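Local coordinates for phosphoribosylaminoimidazole-succinocarboxamide synthase (Pyrococcus horikoshii, PDB 4O7Z), which catalyses the ATP-dependent joining of L-aspartate to 5-amino-1-(5-phospho-D-ribosyl)imidazole-4-carboxylate, a step of de novo purine synthesis, at residues 36-41 against 211-216; 88-93 against 115-120; 173-178 against 194-199. All blocks are in the same frame, centred on the assembly; numbering follows the deposited sequence.

Contact 1 (36-41 against 211-216); sequences GTKKAR and DVFRFD. With 5GP (guanosine-5'-monophosphate), chain B; PO4 (phosphate ion), chain C.
F213 and K38 run alongside each other in opposing senses where the short helix 211-214 meets strand 38-41. The ring of F213 is carried to the strand with CG anti to the backbone N (chi1 165°), and there its CE1 lies 3.5 Å from CB of A40. The aliphatic part of K38 passes the same ring, CE against CE1 and CG 3.8 Å from CZ of F213. Strand 30-33 and F42, whose ring stands steeply against that of F213, complete the packing.

R214 follows with two roles. Its backbone O receives NZ of K38 at 3.2 Å, from above the carbonyl plane, while O of F213 receives the same ammonium at 3.0 Å, nearly end-on. Its side chain extends to the bound groups: NE donates to O2 of a phosphate ion, probably from the crystallisation liquor, in an almost straight bond (3.1 Å, 173°), and NH1 reaches both O3 of that ion and O2' of the guanosine monophosphate. A salt bridge from NH2 to OD1 of D211 steadies the guanidinium.

D216, past the helix end, closes on the lysine, OD1 standing 3.0 Å from NZ of K38 in a salt bridge whose hydrogen bonds are weak. K38 thus sets its charge at the surface by C-terminal helix carbonyls, whose partial negative charge would probably favour it, while R214 of the same turn extends into the nucleotide site.

Contact 2 (88-93 against 115-120); sequences LEVVVR and PIVELY. With 5GP (guanosine-5'-monophosphate), chain B.
R93 and E118 meet in a salt bridge, NH1 donating to OE1 at 2.8 Å, on the syn side but tilted out of the carboxylate plane, and close to the guanidinium plane. The same OE1 accepts the hydroxyl of Y120, whose OH comes to 2.6 Å from the other face of the carboxylate, so that one oxygen is held by two donors. The arginine serves the nucleotide as well: the same NH1 also donates to O1P of the guanosine monophosphate, and NH2 donates to O2P at 2.6 Å. A bend at chi3 (72°) brings the guanidinium to the neighbouring strand, beside E118, with C5' of the nucleotide over one of its faces.

Beneath these groups runs a regular antiparallel ladder. E89 with Y120, V91 with E118 and R93 with I116 are hydrogen-bonded pairs, each closed by two backbone bonds; V90 with L119 and V92 with V117 are the non-hydrogen-bonded pairs between them. On the nucleotide side, CG2 of V91 touches CE2 of Y120 at 3.7 Å, while its other branch, CG1, anti to the backbone N, reaches C5' of the ligand. On the reverse side CG1 of V90 meets CG1 of V117 at 3.8 Å and CG2 of V90 lies alongside CD2 of L119.

That reverse side rests on helix 143-165, through I149, A153 and N157. Strand 169-180 hydrogen-bonds to the other edge of 88-93, strand 130-131 lies beside 115-120, and H135 and Y134 of the second subunit pack on I116, V117 and E118.

Contact 3 (173-178 against 194-199); sequences DFKLEF and PDTCRF. With 5GP (guanosine-5'-monophosphate), chain B.
The contact is a short antiparallel pairing deep in the chain, in which F174 on strand 169-180 pairs with C197 at the start of strand 197-201, with a backbone bond on each side of it. N of R198 donates to O of D173, and N of K175 to O of T196, each at 2.8 Å. F174 and C197 themselves form a non-hydrogen-bonded pair, with CB of F174 3.6 Å from SG of C197 on the side turned to helix 143-165. Where the strands part, a water donates to O of K175 and lies 2.8 Å from OG1 of T196, a hydroxyl that also accepts from N of S193.

The opposite side carries the charges. CG of D173 sits between the backbone N and the carbonyl carbon (chi1 58°), which sends the carboxylate across to R198. There OD2 takes NH1 of R198 at 3.0 Å, on its syn side and in the guanidinium plane, although the two planar groups are 72° apart. NH1 also donates to O2P of the guanosine monophosphate at 2.8 Å, while C3' of the ribose lies over one guanidinium face. Beyond the segments, NE of R198 is held by D211, which helps fix the group's rotation. OD1 of D173 faces the ribose O3', at a separation too short to be taken literally.

CB of K175 lies 3.5 Å from O4'. Bends at chi2 and chi3 bring its CE near the base, 4.1 Å from C5, and NZ to a salt bridge with OE2 of E177. O of D195 accepts from the base amino group N2. Phosphate, ribose and base are thus met by this strand pair and the loop leading into it, consistent with the phosphoribosyl substrate pocket of SAICAR synthetases.

How the contacts relate
After its first strands the chain makes the hairpin 30-41, whose second strand waits until residues 211-216 to close contact 1, by far the longest loop. Within that span the other two contacts follow in series: contact 2 closes across 22 residues, and only then does contact 3 open and close across 16. These two share a sheet, since strands 84-93 and 169-180 are neighbours, joined by V90 with L176 and V92 with F174. Contacts 1 and 3 touch, strand 197-201 and helix 211-214 following each other in the chain, whereas contact 1 does not touch contact 2. Guanosine monophosphate touches all three, met from both the six-stranded sheet and helix 211-214.

Contact 1 (36-41 against 211-216)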
loop_
_atom_site.group_PDB
_atom_site.type_symbol
_atom_site.label_atom_id
_atom_site.label_comp_id
_atom_site.label_asym_id
_atom_site.label_seq_id
_atom_site.Cartn_x
_atom_site.Cartn_y
_atom_site.Cartn_z
ATOM N N GLY A 36 -2.426 0.530 -21.119
ATOM C CA GLY A 36 -2.177 0.691 -22.554
ATOM C C GLY A 36 -2.797 -0.388 -23.435
ATOM O O GLY A 36 -2.349 -0.612 -24.557
ATOM N N THR A 37 -3.828 -1.062 -22.936
ATOM C CA THR A 37 -4.553 -2.025 -23.757
ATOM C C THR A 37 -5.669 -1.335 -24.541
ATOM O O THR A 37 -6.152 -1.870 -25.540
ATOM C CB THR A 37 -5.120 -3.185 -22.923
ATOM O OG1 THR A 37 -6.101 -2.687 -22.005
ATOM C CG2 THR A 37 -4.003 -3.885 -22.151
ATOM N N LYS A 38 -6.073 -0.154 -24.066
ATOM C CA LYS A 38 -7.061 0.676 -24.737
ATOM C C LYS A 38 -6.410 1.955 -25.247
ATOM O O LYS A 38 -5.838 2.719 -24.470
ATOM C CB LYS A 38 -8.228 1.011 -23.794
ATOM C CG LYS A 38 -9.420 1.631 -24.500
ATOM C CD LYS A 38 -10.607 1.813 -23.575
ATOM C CE LYS A 38 -11.753 2.478 -24.330
ATOM N NZ LYS A 38 -13.028 2.380 -23.573
ATOM N N LYS A 39 -6.491 2.174 -26.559
ATOM C CA LYS A 39 -5.961 3.390 -27.188
ATOM C C LYS A 39 -7.015 4.081 -28.034
ATOM O O LYS A 39 -7.910 3.437 -28.591
ATOM C CB LYS A 39 -4.737 3.087 -28.061
ATOM C CG LYS A 39 -3.474 2.767 -27.283
ATOM C CD LYS A 39 -2.467 2.029 -28.152
ATOM C CE LYS A 39 -1.462 1.278 -27.289
ATOM N NZ LYS A 39 -0.951 0.074 -28.003
ATOM N N ALA A 40 -6.893 5.397 -28.127
ATOM C CA ALA A 40 -7.696 6.198 -29.046
ATOM C C ALA A 40 -7.068 7.579 -29.183
ATOM O O ALA A 40 -6.208 7.977 -28.385
ATOM C CB ALA A 40 -9.141 6.305 -28.567
ATOM N N ARG A 41 -7.503 8.311 -30.195
ATOM C CA ARG A 41 -6.972 9.632 -30.447
ATOM C C ARG A 41 -8.099 10.653 -30.437
ATOM O O ARG A 41 -9.119 10.454 -31.094
ATOM C CB ARG A 41 -6.238 9.640 -31.778
ATOM C CG ARG A 41 -5.006 8.739 -31.813
ATOM C CD ARG A 41 -4.089 9.082 -32.982
ATOM N NE ARG A 41 -3.688 10.490 -32.964
ATOM C CZ ARG A 41 -4.350 11.476 -33.568
ATOM N NH1 ARG A 41 -5.464 11.226 -34.258
ATOM N NH2 ARG A 41 -3.900 12.724 -33.479
ATOM N N ASP A 211 -12.487 9.235 -17.369
ATOM C CA ASP A 211 -13.425 8.118 -17.145
ATOM C C ASP A 211 -14.474 8.014 -18.270
ATOM O O ASP A 211 -15.036 6.949 -18.508
ATOM C CB ASP A 211 -14.094 8.241 -15.783
ATOM C CG ASP A 211 -13.261 7.634 -14.661
ATOM O OD1 ASP A 211 -12.289 6.892 -14.939
ATOM O OD2 ASP A 211 -13.611 7.871 -13.491
ATOM N N VAL A 212 -14.709 9.132 -18.954
ATOM C CA VAL A 212 -15.536 9.180 -20.162
ATOM C C VAL A 212 -14.926 8.305 -21.267
ATOM O O VAL A 212 -15.641 7.559 -21.937
ATOM C CB VAL A 212 -15.706 10.633 -20.650
ATOM C CG1 VAL A 212 -16.480 10.684 -21.967
ATOM C CG2 VAL A 212 -16.412 11.454 -19.573
ATOM N N PHE A 213 -13.607 8.391 -21.441
ATOM C CA PHE A 213 -12.893 7.489 -22.343
ATOM C C PHE A 213 -12.748 6.100 -21.724
ATOM O O PHE A 213 -13.065 5.103 -22.371
ATOM C CB PHE A 213 -11.542 8.101 -22.739
ATOM C CG PHE A 213 -10.565 7.133 -23.363
ATOM C CD1 PHE A 213 -10.815 6.551 -24.613
ATOM C CD2 PHE A 213 -9.369 6.837 -22.722
ATOM C CE1 PHE A 213 -9.897 5.680 -25.187
ATOM C CE2 PHE A 213 -8.439 5.977 -23.301
ATOM C CZ PHE A 213 -8.704 5.396 -24.532
ATOM N N ARG A 214 -12.307 6.021 -20.466
ATOM C CA ARG A 214 -12.072 4.708 -19.838
ATOM C C ARG A 214 -13.292 3.778 -19.945
ATOM O O ARG A 214 -13.173 2.639 -20.396
ATOM C CB ARG A 214 -11.666 4.835 -18.366
ATOM C CG ARG A 214 -10.253 5.325 -18.129
ATOM C CD ARG A 214 -9.945 5.314 -16.641
ATOM N NE ARG A 214 -8.649 5.924 -16.344
ATOM C CZ ARG A 214 -8.477 7.107 -15.752
ATOM N NH1 ARG A 214 -7.245 7.551 -15.546
ATOM N NH2 ARG A 214 -9.523 7.844 -15.368
ATOM N N PHE A 215 -14.459 4.266 -19.525
ATOM C CA PHE A 215 -15.618 3.397 -19.427
ATOM C C PHE A 215 -16.710 3.704 -20.446
ATOM O O PHE A 215 -17.876 3.376 -20.227
ATOM C CB PHE A 215 -16.135 3.367 -17.984
ATOM C CG PHE A 215 -15.115 2.858 -16.997
ATOM C CD1 PHE A 215 -14.709 1.527 -17.021
ATOM C CD2 PHE A 215 -14.536 3.713 -16.069
ATOM C CE1 PHE A 215 -13.755 1.059 -16.131
ATOM C CE2 PHE A 215 -13.586 3.252 -15.177
ATOM C CZ PHE A 215 -13.196 1.925 -15.206
ATOM N N ASP A 216 -16.311 4.317 -21.562
ATOM C CA ASP A 216 -17.215 4.639 -22.671
ATOM C C ASP A 216 -18.502 5.263 -22.152
ATOM O O ASP A 216 -19.553 4.630 -22.140
ATOM C CB ASP A 216 -17.508 3.384 -23.524
ATOM C CG ASP A 216 -16.254 2.808 -24.156
ATOM O OD1 ASP A 216 -15.506 3.576 -24.796
ATOM O OD2 ASP A 216 -16.003 1.598 -23.998
HETATM P P 5GP B . -7.157 4.970 -9.688
HETATM O O1P 5GP B . -6.199 4.432 -8.653
HETATM O O2P 5GP B . -8.590 5.051 -9.220
HETATM O O3P 5GP B . -7.009 4.358 -11.053
HETATM O "O5'" 5GP B . -6.711 6.489 -9.946
HETATM C "C5'" 5GP B . -6.905 7.543 -8.993
HETATM C "C4'" 5GP B . -6.768 8.925 -9.638
HETATM O "O4'" 5GP B . -5.433 9.182 -10.082
HETATM C "C3'" 5GP B . -7.653 9.091 -10.870
HETATM O "O3'" 5GP B . -8.082 10.448 -10.932
HETATM C "C2'" 5GP B . -6.746 8.845 -12.047
HETATM O "O2'" 5GP B . -7.219 9.605 -13.167
HETATM C "C1'" 5GP B . -5.380 9.282 -11.512
HETATM N N9 5GP B . -4.336 8.362 -12.028
HETATM C C8 5GP B . -3.723 7.354 -11.355
HETATM N N7 5GP B . -2.831 6.710 -12.150
HETATM C C5 5GP B . -2.860 7.316 -13.353
HETATM C C6 5GP B . -2.167 7.143 -14.654
HETATM O O6 5GP B . -1.314 6.243 -14.793
HETATM N N1 5GP B . -2.484 7.973 -15.661
HETATM C C2 5GP B . -3.406 8.959 -15.532
HETATM N N2 5GP B . -3.666 9.764 -16.601
HETATM N N3 5GP B . -4.090 9.174 -14.365
HETATM C C4 5GP B . -3.851 8.402 -13.274
HETATM P P PO4 C . -4.961 4.919 -16.949
HETATM O O1 PO4 C . -4.215 4.357 -15.772
HETATM O O2 PO4 C . -6.263 4.156 -17.077
HETATM O O3 PO4 C . -5.196 6.397 -16.737
HETATM O O4 PO4 C . -4.148 4.789 -18.213
#

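Contact 2 (88-93 against 115-120)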
loop_
_atom_site.group_PDB
_atom_site.type_symbol
_atom_site.label_atom_id
_atom_site.label_comp_id
_atom_site.label_asym_id
_atom_site.label_seq_id
_atom_site.Cartn_x
_atom_site.Cartn_y
_atom_site.Cartn_z
ATOM N N LEU A 88 7.451 8.249 -8.386
ATOM C CA LEU A 88 6.179 8.095 -7.683
ATOM C C LEU A 88 5.036 8.694 -8.465
ATOM O O LEU A 88 5.218 9.612 -9.268
ATOM C CB LEU A 88 6.205 8.813 -6.334
ATOM C CG LEU A 88 7.247 8.399 -5.288
ATOM C CD1 LEU A 88 7.313 9.489 -4.222
ATOM C CD2 LEU A 88 6.886 7.041 -4.701
ATOM N N GLU A 89 3.853 8.153 -8.224
ATOM C CA GLU A 89 2.622 8.831 -8.558
ATOM C C GLU A 89 1.928 8.954 -7.234
ATOM O O GLU A 89 1.831 7.969 -6.483
ATOM C CB GLU A 89 1.796 8.002 -9.525
ATOM C CG GLU A 89 2.471 7.820 -10.873
ATOM C CD GLU A 89 1.756 6.790 -11.716
ATOM O OE1 GLU A 89 1.858 6.876 -12.949
ATOM O OE2 GLU A 89 1.094 5.891 -11.137
ATOM N N VAL A 90 1.499 10.175 -6.919
ATOM C CA VAL A 90 0.918 10.485 -5.619
ATOM C C VAL A 90 -0.554 10.762 -5.822
ATOM O O VAL A 90 -0.919 11.717 -6.503
ATOM C CB VAL A 90 1.601 11.696 -4.966
ATOM C CG1 VAL A 90 1.015 11.971 -3.579
ATOM C CG2 VAL A 90 3.110 11.457 -4.863
ATOM N N VAL A 91 -1.400 9.924 -5.226
ATOM C CA VAL A 91 -2.827 10.017 -5.471
ATOM C C VAL A 91 -3.552 10.571 -4.233
ATOM O O VAL A 91 -3.402 10.053 -3.133
ATOM C CB VAL A 91 -3.416 8.654 -5.955
ATOM C CG1 VAL A 91 -4.927 8.741 -6.086
ATOM C CG2 VAL A 91 -2.816 8.256 -7.313
ATOM N N VAL A 92 -4.308 11.645 -4.420
ATOM C CA VAL A 92 -5.191 12.167 -3.372
ATOM C C VAL A 92 -6.660 11.824 -3.708
ATOM O O VAL A 92 -7.088 12.002 -4.825
ATOM C CB VAL A 92 -4.986 13.682 -3.173
ATOM C CG1 VAL A 92 -5.708 14.170 -1.918
ATOM C CG2 VAL A 92 -3.501 13.998 -3.069
ATOM N N ARG A 93 -7.397 11.301 -2.736
ATOM C CA ARG A 93 -8.774 10.833 -2.924
ATOM C C ARG A 93 -9.722 11.484 -1.893
ATOM O O ARG A 93 -9.469 11.427 -0.686
ATOM C CB ARG A 93 -8.814 9.294 -2.857
ATOM C CG ARG A 93 -7.536 8.634 -3.420
ATOM C CD ARG A 93 -7.631 7.126 -3.639
ATOM N NE ARG A 93 -8.491 6.823 -4.775
ATOM C CZ ARG A 93 -8.174 6.092 -5.845
ATOM N NH1 ARG A 93 -6.967 5.520 -5.989
ATOM N NH2 ARG A 93 -9.100 5.938 -6.793
ATOM N N PRO A 115 -9.208 13.264 3.417
ATOM C CA PRO A 115 -8.536 12.850 2.191
ATOM C C PRO A 115 -7.636 11.623 2.399
ATOM O O PRO A 115 -7.009 11.483 3.455
ATOM C CB PRO A 115 -7.704 14.081 1.812
ATOM C CG PRO A 115 -8.308 15.233 2.578
ATOM C CD PRO A 115 -8.795 14.614 3.845
ATOM N N ILE A 116 -7.612 10.723 1.414
ATOM C CA ILE A 116 -6.673 9.606 1.396
ATOM C C ILE A 116 -5.515 9.952 0.471
ATOM O O ILE A 116 -5.735 10.458 -0.636
ATOM C CB ILE A 116 -7.356 8.287 0.967
ATOM C CG1 ILE A 116 -8.347 7.837 2.035
ATOM C CG2 ILE A 116 -6.332 7.178 0.751
ATOM C CD1 ILE A 116 -9.206 6.657 1.606
ATOM N N VAL A 117 -4.285 9.702 0.912
ATOM C CA VAL A 117 -3.108 9.838 0.019
ATOM C C VAL A 117 -2.530 8.433 -0.202
ATOM O O VAL A 117 -2.268 7.699 0.761
ATOM C CB VAL A 117 -2.005 10.780 0.580
ATOM C CG1 VAL A 117 -0.855 10.955 -0.405
ATOM C CG2 VAL A 117 -2.566 12.147 0.942
ATOM N N GLU A 118 -2.351 8.066 -1.466
ATOM C CA GLU A 118 -1.733 6.789 -1.843
ATOM C C GLU A 118 -0.479 7.016 -2.675
ATOM O O GLU A 118 -0.448 7.892 -3.560
ATOM C CB GLU A 118 -2.714 5.915 -2.627
ATOM C CG GLU A 118 -4.064 5.747 -1.936
ATOM C CD GLU A 118 -5.073 5.004 -2.779
ATOM O OE1 GLU A 118 -5.012 5.078 -4.024
ATOM O OE2 GLU A 118 -5.945 4.332 -2.193
ATOM N N LEU A 119 0.552 6.226 -2.392
ATOM C CA LEU A 119 1.803 6.314 -3.140
ATOM C C LEU A 119 1.896 5.125 -4.077
ATOM O O LEU A 119 1.653 3.997 -3.660
ATOM C CB LEU A 119 3.012 6.320 -2.190
ATOM C CG LEU A 119 2.988 7.437 -1.135
ATOM C CD1 LEU A 119 4.092 7.225 -0.114
ATOM C CD2 LEU A 119 3.083 8.824 -1.779
ATOM N N TYR A 120 2.257 5.387 -5.329
ATOM C CA TYR A 120 2.469 4.332 -6.317
ATOM C C TYR A 120 3.892 4.428 -6.854
ATOM O O TYR A 120 4.390 5.503 -7.149
ATOM C CB TYR A 120 1.438 4.409 -7.455
ATOM C CG TYR A 120 0.038 4.104 -6.987
ATOM C CD1 TYR A 120 -0.477 2.787 -7.002
ATOM C CD2 TYR A 120 -0.766 5.120 -6.480
ATOM C CE1 TYR A 120 -1.770 2.512 -6.529
ATOM C CE2 TYR A 120 -2.041 4.860 -6.026
ATOM C CZ TYR A 120 -2.538 3.571 -6.034
ATOM O OH TYR A 120 -3.822 3.409 -5.561
HETATM P P 5GP B . -7.157 4.970 -9.688
HETATM O O1P 5GP B . -6.199 4.432 -8.653
HETATM O O2P 5GP B . -8.590 5.051 -9.220
HETATM O O3P 5GP B . -7.009 4.358 -11.053
HETATM O "O5'" 5GP B . -6.711 6.489 -9.946
HETATM C "C5'" 5GP B . -6.905 7.543 -8.993
HETATM C "C4'" 5GP B . -6.768 8.925 -9.638
HETATM O "O4'" 5GP B . -5.433 9.182 -10.082
HETATM C "C3'" 5GP B . -7.653 9.091 -10.870
HETATM O "O3'" 5GP B . -8.082 10.448 -10.932
HETATM C "C2'" 5GP B . -6.746 8.845 -12.047
HETATM O "O2'" 5GP B . -7.219 9.605 -13.167
HETATM C "C1'" 5GP B . -5.380 9.282 -11.512
HETATM N N9 5GP B . -4.336 8.362 -12.028
HETATM C C8 5GP B . -3.723 7.354 -11.355
HETATM N N7 5GP B . -2.831 6.710 -12.150
HETATM C C5 5GP B . -2.860 7.316 -13.353
HETATM C C6 5GP B . -2.167 7.143 -14.654
HETATM O O6 5GP B . -1.314 6.243 -14.793
HETATM N N1 5GP B . -2.484 7.973 -15.661
HETATM C C2 5GP B . -3.406 8.959 -15.532
HETATM N N2 5GP B . -3.666 9.764 -16.601
HETATM N N3 5GP B . -4.090 9.174 -14.365
HETATM C C4 5GP B . -3.851 8.402 -13.274
#

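Contact 3 (173-178 against 194-199)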
loop_
_atom_site.group_PDB
_atom_site.type_symbol
_atom_site.label_atom_id
_atom_site.label_comp_id
_atom_site.label_asym_id
_atom_site.label_seq_id
_atom_site.Cartn_x
_atom_site.Cartn_y
_atom_site.Cartn_z
ATOM N N ASP A 173 -10.783 12.661 -7.033
ATOM C CA ASP A 173 -9.406 12.274 -6.736
ATOM C C ASP A 173 -8.503 12.814 -7.848
ATOM O O ASP A 173 -8.991 13.358 -8.843
ATOM C CB ASP A 173 -9.261 10.738 -6.605
ATOM C CG ASP A 173 -9.713 9.988 -7.864
ATOM O OD1 ASP A 173 -9.453 10.479 -8.978
ATOM O OD2 ASP A 173 -10.347 8.909 -7.747
ATOM N N PHE A 174 -7.198 12.646 -7.700
ATOM C CA PHE A 174 -6.280 13.083 -8.747
ATOM C C PHE A 174 -4.870 12.545 -8.508
ATOM O O PHE A 174 -4.526 12.137 -7.399
ATOM C CB PHE A 174 -6.270 14.621 -8.853
ATOM C CG PHE A 174 -5.807 15.325 -7.596
ATOM C CD1 PHE A 174 -4.480 15.712 -7.451
ATOM C CD2 PHE A 174 -6.692 15.602 -6.571
ATOM C CE1 PHE A 174 -4.035 16.360 -6.305
ATOM C CE2 PHE A 174 -6.261 16.255 -5.411
ATOM C CZ PHE A 174 -4.928 16.638 -5.278
ATOM N N LYS A 175 -4.054 12.573 -9.552
ATOM C CA LYS A 175 -2.690 12.094 -9.469
ATOM C C LYS A 175 -1.691 13.255 -9.672
ATOM O O LYS A 175 -1.845 14.085 -10.594
ATOM C CB LYS A 175 -2.476 10.978 -10.483
ATOM C CG LYS A 175 -1.127 10.276 -10.412
ATOM C CD LYS A 175 -0.103 10.893 -11.348
ATOM C CE LYS A 175 -0.359 10.474 -12.801
ATOM N NZ LYS A 175 0.572 11.219 -13.695
ATOM N N LEU A 176 -0.676 13.282 -8.798
ATOM C CA LEU A 176 0.451 14.194 -8.896
ATOM C C LEU A 176 1.785 13.477 -9.042
ATOM O O LEU A 176 1.968 12.348 -8.572
ATOM C CB LEU A 176 0.555 15.063 -7.637
ATOM C CG LEU A 176 -0.616 15.989 -7.287
ATOM C CD1 LEU A 176 -0.307 16.637 -5.953
ATOM C CD2 LEU A 176 -0.912 17.027 -8.371
ATOM N N GLU A 177 2.745 14.166 -9.648
ATOM C CA GLU A 177 4.127 13.699 -9.638
ATOM C C GLU A 177 5.024 14.845 -9.214
ATOM O O GLU A 177 4.620 16.004 -9.282
ATOM C CB GLU A 177 4.499 13.152 -11.021
ATOM C CG GLU A 177 3.631 11.960 -11.426
ATOM C CD GLU A 177 4.002 11.353 -12.770
ATOM O OE1 GLU A 177 5.158 11.496 -13.201
ATOM O OE2 GLU A 177 3.129 10.732 -13.414
ATOM N N PHE A 178 6.240 14.527 -8.781
ATOM C CA PHE A 178 7.110 15.495 -8.131
ATOM C C PHE A 178 8.537 15.214 -8.490
ATOM O O PHE A 178 8.887 14.091 -8.823
ATOM C CB PHE A 178 7.033 15.355 -6.596
ATOM C CG PHE A 178 5.733 15.804 -5.988
ATOM C CD1 PHE A 178 5.573 17.108 -5.538
ATOM C CD2 PHE A 178 4.673 14.898 -5.818
ATOM C CE1 PHE A 178 4.380 17.521 -4.942
ATOM C CE2 PHE A 178 3.478 15.305 -5.238
ATOM C CZ PHE A 178 3.333 16.612 -4.798
ATOM N N PRO A 194 -7.947 16.973 -16.920
ATOM C CA PRO A 194 -8.992 15.954 -16.879
ATOM C C PRO A 194 -8.462 14.541 -17.154
ATOM O O PRO A 194 -9.169 13.567 -16.855
ATOM C CB PRO A 194 -9.954 16.398 -17.990
ATOM C CG PRO A 194 -9.712 17.868 -18.131
ATOM C CD PRO A 194 -8.222 17.986 -17.952
ATOM N N ASP A 195 -7.255 14.428 -17.729
ATOM C CA ASP A 195 -6.575 13.126 -17.850
ATOM C C ASP A 195 -6.118 12.560 -16.501
ATOM O O ASP A 195 -6.096 11.342 -16.330
ATOM C CB ASP A 195 -5.325 13.199 -18.756
ATOM C CG ASP A 195 -5.640 13.018 -20.233
ATOM O OD1 ASP A 195 -4.699 12.766 -21.002
ATOM O OD2 ASP A 195 -6.810 13.145 -20.646
ATOM N N THR A 196 -5.717 13.437 -15.577
ATOM C CA THR A 196 -5.070 13.006 -14.335
ATOM C C THR A 196 -5.892 13.275 -13.053
ATOM O O THR A 196 -5.393 13.098 -11.936
ATOM C CB THR A 196 -3.651 13.615 -14.203
ATOM O OG1 THR A 196 -3.722 15.042 -14.231
ATOM C CG2 THR A 196 -2.748 13.130 -15.353
ATOM N N CYS A 197 -7.152 13.675 -13.233
ATOM C CA CYS A 197 -8.070 13.965 -12.137
ATOM C C CYS A 197 -9.422 13.331 -12.418
ATOM O O CYS A 197 -9.793 13.136 -13.582
ATOM C CB CYS A 197 -8.317 15.475 -12.024
ATOM S SG CYS A 197 -6.878 16.537 -11.784
ATOM N N ARG A 198 -10.165 13.021 -11.359
ATOM C CA ARG A 198 -11.597 12.797 -11.517
ATOM C C ARG A 198 -12.356 14.077 -11.165
ATOM O O ARG A 198 -12.183 14.641 -10.074
ATOM C CB ARG A 198 -12.096 11.569 -10.735
ATOM C CG ARG A 198 -11.770 10.261 -11.442
ATOM C CD ARG A 198 -12.342 9.030 -10.768
ATOM N NE ARG A 198 -11.956 7.846 -11.549
ATOM C CZ ARG A 198 -10.994 6.985 -11.220
ATOM N NH1 ARG A 198 -10.320 7.101 -10.079
ATOM N NH2 ARG A 198 -10.723 5.979 -12.028
ATOM N N PHE A 199 -13.158 14.540 -12.126
ATOM C CA PHE A 199 -14.008 15.721 -11.994
ATOM C C PHE A 199 -15.463 15.329 -12.210
ATOM O O PHE A 199 -15.814 14.797 -13.269
ATOM C CB PHE A 199 -13.656 16.754 -13.067
ATOM C CG PHE A 199 -12.268 17.319 -12.960
ATOM C CD1 PHE A 199 -11.722 17.677 -11.725
ATOM C CD2 PHE A 199 -11.523 17.558 -14.114
ATOM C CE1 PHE A 199 -10.452 18.237 -11.652
ATOM C CE2 PHE A 199 -10.257 18.118 -14.041
ATOM C CZ PHE A 199 -9.718 18.459 -12.811
HETATM P P 5GP B . -7.157 4.970 -9.688
HETATM O O1P 5GP B . -6.199 4.432 -8.653
HETATM O O2P 5GP B . -8.590 5.051 -9.220
HETATM O O3P 5GP B . -7.009 4.358 -11.053
HETATM O "O5'" 5GP B . -6.711 6.489 -9.946
HETATM C "C5'" 5GP B . -6.905 7.543 -8.993
HETATM C "C4'" 5GP B . -6.768 8.925 -9.638
HETATM O "O4'" 5GP B . -5.433 9.182 -10.082
HETATM C "C3'" 5GP B . -7.653 9.091 -10.870
HETATM O "O3'" 5GP B . -8.082 10.448 -10.932
HETATM C "C2'" 5GP B . -6.746 8.845 -12.047
HETATM O "O2'" 5GP B . -7.219 9.605 -13.167
HETATM C "C1'" 5GP B . -5.380 9.282 -11.512
HETATM N N9 5GP B . -4.336 8.362 -12.028
HETATM C C8 5GP B . -3.723 7.354 -11.355
HETATM N N7 5GP B . -2.831 6.710 -12.150
HETATM C C5 5GP B . -2.860 7.316 -13.353
HETATM C C6 5GP B . -2.167 7.143 -14.654
HETATM O O6 5GP B . -1.314 6.243 -14.793
HETATM N N1 5GP B . -2.484 7.973 -15.661
HETATM C C2 5GP B . -3.406 8.959 -15.532
HETATM N N2 5GP B . -3.666 9.764 -16.601
HETATM N N3 5GP B . -4.090 9.174 -14.365
HETATM C C4 5GP B . -3.851 8.402 -13.274
HETATM O O HOH W 1 -3.580 15.774 -11.579
#